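Local coordinates for toxin-like protein (Paenibacillus larvae subsp. larvae BRL-230010, PDB 5DZQ) that is a C3-like mono-ADP-ribosyltransferase toxin, probably moving ADP-ribose from NAD+ onto a protein of the host, at residues L82-V93 with T157-Y168; R122-G130 with Y189-I197. All blocks are in the same frame, centred on the assembly; numbering follows the deposited sequence.

Interaction 1: L82-V93 with T157-Y168. With GOL (glycerol), chain F.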
loop_
_atom_site.group_PDB
_atom_site.type_symbol
_atom_site.label_atom_id
_atom_site.label_comp_id
_atom_site.label_asym_id
_atom_site.label_seq_id
_atom_site.Cartn_x
_atom_site.Cartn_y
_atom_site.Cartn_z
ATOM N N LEU B 82 -6.077 -20.254 5.457
ATOM C CA LEU B 82 -4.721 -20.208 5.996
ATOM C C LEU B 82 -4.437 -21.380 6.932
ATOM O O LEU B 82 -3.287 -21.817 7.055
ATOM C CB LEU B 82 -4.472 -18.882 6.716
ATOM C CG LEU B 82 -4.076 -17.718 5.798
ATOM C CD1 LEU B 82 -4.093 -16.348 6.520
ATOM C CD2 LEU B 82 -2.704 -17.969 5.164
ATOM N N LYS B 83 -5.469 -21.892 7.601
ATOM C CA LYS B 83 -5.255 -23.023 8.506
ATOM C C LYS B 83 -4.901 -24.299 7.745
ATOM O O LYS B 83 -4.354 -25.234 8.323
ATOM C CB LYS B 83 -6.485 -23.275 9.381
ATOM C CG LYS B 83 -6.559 -22.412 10.627
ATOM C CD LYS B 83 -7.834 -22.705 11.407
ATOM C CE LYS B 83 -7.994 -21.755 12.582
ATOM N NZ LYS B 83 -9.318 -21.912 13.257
ATOM N N LYS B 84 -5.208 -24.331 6.451
ATOM C CA LYS B 84 -4.878 -25.484 5.610
ATOM C C LYS B 84 -3.427 -25.437 5.138
ATOM O O LYS B 84 -2.961 -26.350 4.444
ATOM C CB LYS B 84 -5.806 -25.558 4.393
ATOM C CG LYS B 84 -7.274 -25.830 4.709
ATOM C CD LYS B 84 -8.076 -25.941 3.418
ATOM C CE LYS B 84 -9.550 -26.207 3.684
ATOM N NZ LYS B 84 -10.330 -26.270 2.414
ATOM N N SER B 85 -2.719 -24.369 5.497
ATOM C CA SER B 85 -1.302 -24.250 5.156
ATOM C C SER B 85 -0.431 -24.589 6.351
ATOM O O SER B 85 -0.818 -24.349 7.491
ATOM C CB SER B 85 -0.971 -22.840 4.658
ATOM O OG SER B 85 -1.033 -21.892 5.714
ATOM N N LYS B 86 0.744 -25.158 6.079
ATOM C CA LYS B 86 1.730 -25.479 7.112
ATOM C C LYS B 86 3.121 -25.315 6.530
ATOM O O LYS B 86 3.457 -25.984 5.556
ATOM C CB LYS B 86 1.574 -26.910 7.629
ATOM C CG LYS B 86 0.361 -27.184 8.502
ATOM C CD LYS B 86 0.383 -28.636 8.966
ATOM C CE LYS B 86 -0.935 -29.058 9.600
ATOM N NZ LYS B 86 -1.015 -30.544 9.756
ATOM N N LEU B 87 3.932 -24.449 7.128
ATOM C CA LEU B 87 5.250 -24.141 6.586
ATOM C C LEU B 87 6.136 -25.377 6.635
ATOM O O LEU B 87 6.196 -26.051 7.659
ATOM C CB LEU B 87 5.880 -22.991 7.366
ATOM C CG LEU B 87 6.855 -22.067 6.650
ATOM C CD1 LEU B 87 6.278 -21.553 5.339
ATOM C CD2 LEU B 87 7.175 -20.920 7.577
ATOM N N SER B 88 6.810 -25.680 5.525
ATOM C CA SER B 88 7.583 -26.916 5.409
ATOM C C SER B 88 8.895 -26.855 6.188
ATOM O O SER B 88 9.404 -27.876 6.621
ATOM C CB SER B 88 7.865 -27.233 3.941
ATOM O OG SER B 88 8.724 -26.263 3.369
ATOM N N GLU B 89 9.434 -25.652 6.359
ATOM C CA GLU B 89 10.638 -25.446 7.162
ATOM C C GLU B 89 10.652 -24.036 7.738
ATOM O O GLU B 89 9.855 -23.195 7.340
ATOM C CB GLU B 89 11.899 -25.697 6.333
ATOM C CG GLU B 89 12.440 -27.123 6.460
ATOM C CD GLU B 89 13.613 -27.398 5.537
ATOM O OE1 GLU B 89 14.328 -26.436 5.181
ATOM O OE2 GLU B 89 13.814 -28.576 5.163
ATOM N N THR B 90 11.545 -23.777 8.685
ATOM C CA THR B 90 11.652 -22.429 9.237
ATOM C C THR B 90 12.180 -21.472 8.175
ATOM O O THR B 90 13.095 -21.817 7.439
ATOM C CB THR B 90 12.565 -22.406 10.470
ATOM O OG1 THR B 90 11.985 -23.227 11.487
ATOM C CG2 THR B 90 12.717 -20.991 11.007
ATOM N N VAL B 91 11.586 -20.284 8.072
ATOM C CA VAL B 91 12.013 -19.311 7.066
ATOM C C VAL B 91 12.171 -17.911 7.651
ATOM O O VAL B 91 11.527 -17.564 8.647
ATOM C CB VAL B 91 11.016 -19.230 5.894
ATOM C CG1 VAL B 91 10.856 -20.578 5.227
ATOM C CG2 VAL B 91 9.678 -18.719 6.381
ATOM N N GLN B 92 13.035 -17.115 7.029
ATOM C CA GLN B 92 13.144 -15.688 7.346
ATOM C C GLN B 92 12.388 -14.845 6.327
ATOM O O GLN B 92 12.584 -15.002 5.130
ATOM C CB GLN B 92 14.606 -15.241 7.375
ATOM C CG GLN B 92 15.439 -15.870 8.463
ATOM C CD GLN B 92 15.512 -15.016 9.717
ATOM O OE1 GLN B 92 15.465 -13.781 9.655
ATOM N NE2 GLN B 92 15.634 -15.672 10.865
ATOM N N VAL B 93 11.526 -13.947 6.792
ATOM C CA VAL B 93 10.841 -13.035 5.888
ATOM C C VAL B 93 10.984 -11.619 6.413
ATOM O O VAL B 93 11.498 -11.415 7.513
ATOM C CB VAL B 93 9.355 -13.402 5.725
ATOM C CG1 VAL B 93 9.235 -14.775 5.066
ATOM C CG2 VAL B 93 8.657 -13.398 7.083
ATOM N N THR B 157 12.509 -8.023 10.261
ATOM C CA THR B 157 12.689 -9.394 9.788
ATOM C C THR B 157 12.044 -10.333 10.797
ATOM O O THR B 157 12.106 -10.088 11.999
ATOM C CB THR B 157 14.174 -9.775 9.593
ATOM O OG1 THR B 157 14.928 -9.395 10.747
ATOM C CG2 THR B 157 14.749 -9.086 8.366
ATOM N N LEU B 158 11.409 -11.391 10.301
ATOM C CA LEU B 158 10.692 -12.331 11.152
ATOM C C LEU B 158 11.136 -13.751 10.878
ATOM O O LEU B 158 11.195 -14.181 9.725
ATOM C CB LEU B 158 9.175 -12.239 10.936
ATOM C CG LEU B 158 8.485 -10.899 11.181
ATOM C CD1 LEU B 158 7.653 -10.479 9.978
ATOM C CD2 LEU B 158 7.619 -10.976 12.423
ATOM N N LYS B 159 11.423 -14.481 11.944
ATOM C CA LYS B 159 11.675 -15.906 11.825
ATOM C C LYS B 159 10.345 -16.621 12.013
ATOM O O LYS B 159 9.694 -16.489 13.046
ATOM C CB LYS B 159 12.718 -16.365 12.849
ATOM C CG LYS B 159 12.931 -17.873 12.902
ATOM C CD LYS B 159 14.089 -18.250 13.847
ATOM C CE LYS B 159 13.892 -17.645 15.230
ATOM N NZ LYS B 159 15.085 -17.850 16.103
ATOM N N VAL B 160 9.912 -17.336 10.985
ATOM C CA VAL B 160 8.650 -18.061 11.054
ATOM C C VAL B 160 8.982 -19.533 11.179
ATOM O O VAL B 160 9.648 -20.091 10.308
ATOM C CB VAL B 160 7.772 -17.814 9.818
ATOM C CG1 VAL B 160 6.372 -18.358 10.036
ATOM C CG2 VAL B 160 7.715 -16.328 9.501
ATOM N N PRO B 161 8.523 -20.171 12.268
ATOM C CA PRO B 161 8.934 -21.546 12.571
ATOM C C PRO B 161 8.294 -22.587 11.663
ATOM O O PRO B 161 7.184 -22.389 11.183
ATOM C CB PRO B 161 8.467 -21.738 14.017
ATOM C CG PRO B 161 7.300 -20.831 14.149
ATOM C CD PRO B 161 7.608 -19.626 13.286
ATOM N N LYS B 162 9.007 -23.687 11.431
ATOM C CA LYS B 162 8.448 -24.854 10.759
ATOM C C LYS B 162 7.100 -25.237 11.371
ATOM O O LYS B 162 6.927 -25.208 12.595
ATOM C CB LYS B 162 9.432 -26.031 10.850
ATOM C CG LYS B 162 9.017 -27.271 10.069
ATOM C CD LYS B 162 9.970 -28.425 10.342
ATOM C CE LYS B 162 9.785 -29.560 9.349
ATOM N NZ LYS B 162 8.423 -30.144 9.414
ATOM N N GLY B 163 6.138 -25.576 10.519
ATOM C CA GLY B 163 4.849 -26.055 10.985
ATOM C C GLY B 163 3.819 -24.962 11.195
ATOM O O GLY B 163 2.645 -25.255 11.397
ATOM N N ALA B 164 4.251 -23.703 11.143
ATOM C CA ALA B 164 3.340 -22.568 11.330
ATOM C C ALA B 164 2.343 -22.469 10.189
ATOM O O ALA B 164 2.655 -22.822 9.045
ATOM C CB ALA B 164 4.120 -21.263 11.449
ATOM N N HIS B 165 1.140 -21.993 10.495
ATOM C CA HIS B 165 0.214 -21.639 9.444
ATOM C C HIS B 165 0.812 -20.440 8.732
ATOM O O HIS B 165 1.138 -19.420 9.352
ATOM C CB HIS B 165 -1.187 -21.348 9.995
ATOM C CG HIS B 165 -1.831 -22.533 10.645
ATOM N ND1 HIS B 165 -1.803 -23.795 10.087
ATOM C CD2 HIS B 165 -2.504 -22.657 11.814
ATOM C CE1 HIS B 165 -2.433 -24.642 10.881
ATOM N NE2 HIS B 165 -2.867 -23.977 11.939
ATOM N N ALA B 166 0.994 -20.588 7.430
ATOM C CA ALA B 166 1.552 -19.530 6.595
ATOM C C ALA B 166 1.497 -20.038 5.178
ATOM O O ALA B 166 1.962 -21.143 4.904
ATOM C CB ALA B 166 2.998 -19.186 6.997
ATOM N N GLY B 167 0.915 -19.252 4.281
ATOM C CA GLY B 167 0.778 -19.675 2.900
ATOM C C GLY B 167 1.485 -18.744 1.934
ATOM O O GLY B 167 1.456 -17.522 2.103
ATOM N N TYR B 168 2.143 -19.319 0.931
ATOM C CA TYR B 168 2.752 -18.503 -0.113
ATOM C C TYR B 168 1.693 -18.007 -1.084
ATOM O O TYR B 168 0.820 -18.767 -1.516
ATOM C CB TYR B 168 3.825 -19.295 -0.851
ATOM C CG TYR B 168 5.064 -19.544 -0.013
ATOM C CD1 TYR B 168 5.133 -20.624 0.864
ATOM C CD2 TYR B 168 6.159 -18.690 -0.088
ATOM C CE1 TYR B 168 6.272 -20.854 1.642
ATOM C CE2 TYR B 168 7.300 -18.916 0.677
ATOM C CZ TYR B 168 7.349 -19.993 1.537
ATOM O OH TYR B 168 8.481 -20.201 2.295
HETATM C C1 GOL F . 15.175 -13.423 15.258
HETATM O O1 GOL F . 15.162 -12.225 16.002
HETATM C C2 GOL F . 15.793 -13.162 13.892
HETATM O O2 GOL F . 16.181 -14.400 13.333
HETATM C C3 GOL F . 14.749 -12.502 12.991
HETATM O O3 GOL F . 15.406 -11.905 11.893
#

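Interaction 2: R122-G130 with Y189-I197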
loop_
_atom_site.group_PDB
_atom_site.type_symbol
_atom_site.label_atom_id
_atom_site.label_comp_id
_atom_site.label_asym_id
_atom_site.label_seq_id
_atom_site.Cartn_x
_atom_site.Cartn_y
_atom_site.Cartn_z
ATOM N N ARG B 122 15.677 5.142 22.389
ATOM C CA ARG B 122 15.880 4.468 23.666
ATOM C C ARG B 122 14.550 4.115 24.329
ATOM O O ARG B 122 14.333 2.976 24.747
ATOM C CB ARG B 122 16.711 5.356 24.586
ATOM C CG ARG B 122 17.585 4.622 25.583
ATOM C CD ARG B 122 18.589 5.600 26.192
ATOM N NE ARG B 122 19.311 6.330 25.150
ATOM C CZ ARG B 122 19.809 7.555 25.292
ATOM N NH1 ARG B 122 19.665 8.206 26.441
ATOM N NH2 ARG B 122 20.448 8.131 24.281
ATOM N N LYS B 123 13.659 5.100 24.402
ATOM C CA LYS B 123 12.329 4.906 24.967
ATOM C C LYS B 123 11.528 3.871 24.172
ATOM O O LYS B 123 10.867 3.007 24.749
ATOM C CB LYS B 123 11.577 6.236 25.010
ATOM C CG LYS B 123 10.295 6.219 25.828
ATOM C CD LYS B 123 9.362 7.342 25.385
ATOM C CE LYS B 123 8.183 7.513 26.328
ATOM N NZ LYS B 123 8.604 8.131 27.617
ATOM N N LEU B 124 11.588 3.963 22.846
ATOM C CA LEU B 124 10.872 3.022 21.993
ATOM C C LEU B 124 11.376 1.598 22.218
ATOM O O LEU B 124 10.580 0.675 22.398
ATOM C CB LEU B 124 11.015 3.410 20.520
ATOM C CG LEU B 124 10.230 2.558 19.514
ATOM C CD1 LEU B 124 8.743 2.575 19.828
ATOM C CD2 LEU B 124 10.484 3.010 18.073
ATOM N N ARG B 125 12.698 1.433 22.217
ATOM C CA ARG B 125 13.312 0.118 22.384
ATOM C C ARG B 125 12.945 -0.523 23.727
ATOM O O ARG B 125 12.585 -1.695 23.775
ATOM C CB ARG B 125 14.831 0.221 22.242
ATOM C CG ARG B 125 15.537 -1.119 22.058
ATOM C CD ARG B 125 17.038 -0.930 21.895
ATOM N NE ARG B 125 17.552 0.009 22.886
ATOM C CZ ARG B 125 18.835 0.324 23.032
ATOM N NH1 ARG B 125 19.750 -0.233 22.246
ATOM N NH2 ARG B 125 19.202 1.195 23.964
ATOM N N ASP B 126 13.040 0.242 24.812
ATOM C CA ASP B 126 12.631 -0.248 26.130
ATOM C C ASP B 126 11.164 -0.651 26.135
ATOM O O ASP B 126 10.776 -1.649 26.742
ATOM C CB ASP B 126 12.880 0.810 27.204
ATOM C CG ASP B 126 14.337 0.895 27.609
ATOM O OD1 ASP B 126 15.026 -0.145 27.555
ATOM O OD2 ASP B 126 14.792 1.998 27.982
ATOM N N GLU B 127 10.355 0.130 25.435
ATOM C CA GLU B 127 8.936 -0.143 25.337
ATOM C C GLU B 127 8.674 -1.405 24.517
ATOM O O GLU B 127 7.712 -2.119 24.770
ATOM C CB GLU B 127 8.218 1.062 24.723
ATOM C CG GLU B 127 6.702 1.013 24.795
ATOM C CD GLU B 127 6.078 2.401 24.819
ATOM O OE1 GLU B 127 6.603 3.279 25.541
ATOM O OE2 GLU B 127 5.065 2.614 24.115
ATOM N N TYR B 128 9.547 -1.692 23.555
ATOM C CA TYR B 128 9.286 -2.741 22.562
ATOM C C TYR B 128 10.094 -4.033 22.730
ATOM O O TYR B 128 9.542 -5.131 22.637
ATOM C CB TYR B 128 9.544 -2.189 21.156
ATOM C CG TYR B 128 8.307 -1.717 20.422
ATOM C CD1 TYR B 128 7.297 -1.030 21.085
ATOM C CD2 TYR B 128 8.163 -1.944 19.058
ATOM C CE1 TYR B 128 6.169 -0.595 20.406
ATOM C CE2 TYR B 128 7.042 -1.512 18.372
ATOM C CZ TYR B 128 6.048 -0.839 19.049
ATOM O OH TYR B 128 4.933 -0.409 18.360
ATOM N N GLN B 129 11.397 -3.906 22.958
ATOM C CA GLN B 129 12.288 -5.065 22.901
ATOM C C GLN B 129 12.030 -6.077 24.018
ATOM O O GLN B 129 11.870 -5.712 25.181
ATOM C CB GLN B 129 13.752 -4.614 22.937
ATOM C CG GLN B 129 14.740 -5.727 22.620
ATOM C CD GLN B 129 16.169 -5.237 22.518
ATOM O OE1 GLN B 129 16.517 -4.480 21.611
ATOM N NE2 GLN B 129 17.011 -5.678 23.446
ATOM N N GLY B 130 11.991 -7.352 23.647
ATOM C CA GLY B 130 11.813 -8.430 24.602
ATOM C C GLY B 130 10.357 -8.798 24.800
ATOM O O GLY B 130 10.039 -9.788 25.461
ATOM N N TYR B 189 4.251 -12.133 17.758
ATOM C CA TYR B 189 5.673 -12.216 17.514
ATOM C C TYR B 189 6.442 -11.539 18.639
ATOM O O TYR B 189 6.015 -10.512 19.176
ATOM C CB TYR B 189 6.028 -11.599 16.152
ATOM C CG TYR B 189 5.637 -10.151 15.998
ATOM C CD1 TYR B 189 4.365 -9.795 15.568
ATOM C CD2 TYR B 189 6.546 -9.134 16.265
ATOM C CE1 TYR B 189 4.001 -8.464 15.423
ATOM C CE2 TYR B 189 6.195 -7.804 16.120
ATOM C CZ TYR B 189 4.922 -7.476 15.696
ATOM O OH TYR B 189 4.568 -6.160 15.557
ATOM N N LYS B 190 7.565 -12.143 19.013
ATOM C CA LYS B 190 8.404 -11.587 20.057
ATOM C C LYS B 190 9.510 -10.752 19.440
ATOM O O LYS B 190 10.252 -11.221 18.575
ATOM C CB LYS B 190 8.996 -12.692 20.927
ATOM C CG LYS B 190 9.961 -12.188 21.985
ATOM C CD LYS B 190 10.674 -13.352 22.643
ATOM C CE LYS B 190 11.634 -12.876 23.710
ATOM N NZ LYS B 190 10.896 -12.240 24.828
ATOM N N ILE B 191 9.627 -9.510 19.883
ATOM C CA ILE B 191 10.678 -8.654 19.374
ATOM C C ILE B 191 11.972 -9.036 20.078
ATOM O O ILE B 191 12.130 -8.812 21.280
ATOM C CB ILE B 191 10.332 -7.174 19.575
ATOM C CG1 ILE B 191 9.140 -6.822 18.680
ATOM C CG2 ILE B 191 11.531 -6.287 19.269
ATOM C CD1 ILE B 191 8.673 -5.399 18.794
ATOM N N ASP B 192 12.877 -9.663 19.327
ATOM C CA ASP B 192 14.109 -10.205 19.895
ATOM C C ASP B 192 15.158 -9.115 20.057
ATOM O O ASP B 192 15.881 -9.074 21.047
ATOM C CB ASP B 192 14.672 -11.328 19.012
ATOM C CG ASP B 192 13.765 -12.557 18.952
ATOM O OD1 ASP B 192 13.346 -13.064 20.014
ATOM O OD2 ASP B 192 13.488 -13.032 17.829
ATOM N N LYS B 193 15.237 -8.228 19.074
ATOM C CA LYS B 193 16.265 -7.196 19.070
ATOM C C LYS B 193 15.781 -5.994 18.286
ATOM O O LYS B 193 14.988 -6.125 17.357
ATOM C CB LYS B 193 17.562 -7.742 18.471
ATOM C CG LYS B 193 18.820 -6.990 18.864
ATOM C CD LYS B 193 20.047 -7.700 18.314
ATOM C CE LYS B 193 21.342 -7.127 18.873
ATOM N NZ LYS B 193 22.536 -7.883 18.376
ATOM N N MET B 194 16.258 -4.819 18.657
ATOM C CA MET B 194 15.847 -3.597 17.984
ATOM C C MET B 194 17.020 -2.626 17.928
ATOM O O MET B 194 17.636 -2.348 18.957
ATOM C CB MET B 194 14.653 -2.982 18.721
ATOM C CG MET B 194 13.830 -2.025 17.923
ATOM S SD MET B 194 12.249 -1.714 18.756
ATOM C CE MET B 194 11.663 -0.332 17.791
ATOM N N TYR B 195 17.356 -2.128 16.740
ATOM C CA TYR B 195 18.492 -1.215 16.627
ATOM C C TYR B 195 18.437 -0.351 15.390
ATOM O O TYR B 195 17.622 -0.565 14.491
ATOM C CB TYR B 195 19.830 -1.985 16.644
ATOM C CG TYR B 195 19.947 -3.095 15.609
ATOM C CD1 TYR B 195 19.460 -4.371 15.881
ATOM C CD2 TYR B 195 20.557 -2.878 14.382
ATOM C CE1 TYR B 195 19.571 -5.392 14.959
ATOM C CE2 TYR B 195 20.672 -3.899 13.442
ATOM C CZ TYR B 195 20.177 -5.153 13.743
ATOM O OH TYR B 195 20.270 -6.173 12.830
ATOM N N ILE B 196 19.322 0.635 15.362
ATOM C CA ILE B 196 19.425 1.562 14.252
ATOM C C ILE B 196 20.522 1.141 13.288
ATOM O O ILE B 196 21.673 0.993 13.679
ATOM C CB ILE B 196 19.732 2.984 14.748
ATOM C CG1 ILE B 196 18.646 3.464 15.717
ATOM C CG2 ILE B 196 19.905 3.940 13.566
ATOM C CD1 ILE B 196 19.077 4.657 16.548
ATOM N N ILE B 197 20.171 0.968 12.024
ATOM C CA ILE B 197 21.172 0.707 11.002
ATOM C C ILE B 197 21.561 2.027 10.343
ATOM O O ILE B 197 20.717 2.736 9.785
ATOM C CB ILE B 197 20.665 -0.281 9.940
ATOM C CG1 ILE B 197 20.261 -1.600 10.595
ATOM C CG2 ILE B 197 21.731 -0.546 8.899
ATOM C CD1 ILE B 197 19.690 -2.610 9.612
#

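Interaction 1: L82-V93 with T157-Y168
With CG beside its backbone N (chi1 -63°), His165 swings its imidazole against the turn after helix 69-83, while Leu87, whose CG stands nearly opposite its N (chi1 -151°), sends both methyl branches toward 157-168. His165 ND1 gives an almost straight bond to Ser85 O (2.8 Å, 171°), in the ring plane, and Lys83 CA sits over the centre of one ring face in a CH-pi contact; together they fix the imidazole's rotation. Ser85 OG donates to Leu82 O at 2.6 Å and takes a weak bond from Ala166 N. Strands 91-97 and 154-160 pair antiparallel at one margin of the mixed sheet of the ADP-ribosyltransferase core, Val91 facing Val160 and Val93 facing Leu158. Beta-branched valines suit strands, and their side chains share one face, where Val93 CG2 meets Val160 CG2 at 3.9 Å. Leu87 CD2 packs on Val160 CG1 (3.6 Å), and its CD1 on Tyr168 CE1 (3.8 Å). Gly163, with its positive phi, fits the third position of the type II turn 161-164. Thr90 OG1 accepts from Lys162 N at 3.0 Å. Gln92 NE2 donates to O2 of a glycerol, probably from the crystallisation liquor (2.8 Å), whose O3 donates to Gln92 OE1 and accepts from Thr157 OG1.

Interaction 2: R122-G130 with Y189-I197
Met194 reaches from strand 187-198 to the last turns of helix 118-128, its chain extended from CG to the methyl (chi2 166°, chi3 169°). CB comes first, alongside Arg125 CG at 3.9 Å, the two chains running past one another head to tail. SD then lies 3.6 Å from Tyr128 CB and approaches the ring obliquely, a Met-aromatic contact. CE ends against Leu124 CD2 (3.6 Å), the leucine lying roughly perpendicular to the methionine. A long, unbranched thioether suits the span from strand to helix, whose nearly antiparallel axes approach to 9.0 Å. Asp192 and Lys193 form a classic beta bulge opposite Glu208, so Ile191 and Met194 both turn to the helix, Ile191 CD1 lying 3.5 Å from Tyr128 CD2. Past the helix, Gln129 OE1 accepts a weak bond from Met194 N, and Gly130 N donates to Ile191 O (2.8 Å). Gly130's positive phi (91°) suits a residue without CB, and the chain turns into strand 132-135, beside 187-198. Lys190 NZ reaches Gly130 O at 2.7 Å from above the carbonyl plane. The contact is mostly apolar along the helix and polar at its C-terminal end, where an ammonium group probably polarises the carbonyl of Gly130.

Overall arrangement
From the N terminus, helix 69-83 leads into 82-93, the first half of interaction 1, and strand 91-97. Further on comes helix 118-128, whose end carries 122-130, the first half of interaction 2. The chain returns to 157-168, closing the first loop across 63 residues, and later reaches 189-197, closing the second across 58. The segments alternate, so the loops cross. In the five-stranded mixed sheet, interaction 1 joins edge strand 91-97 to strand 154-160, and interaction 2 lays helix 118-128 against strand 187-198; strand 203-211 separates 154-160 from 187-198. Interaction 1 also ties the end of helix 69-83 to the start of strand 167-170 in the smaller sheet. Their centres lie about 23 Å apart, yet Leu158 packs on Tyr189.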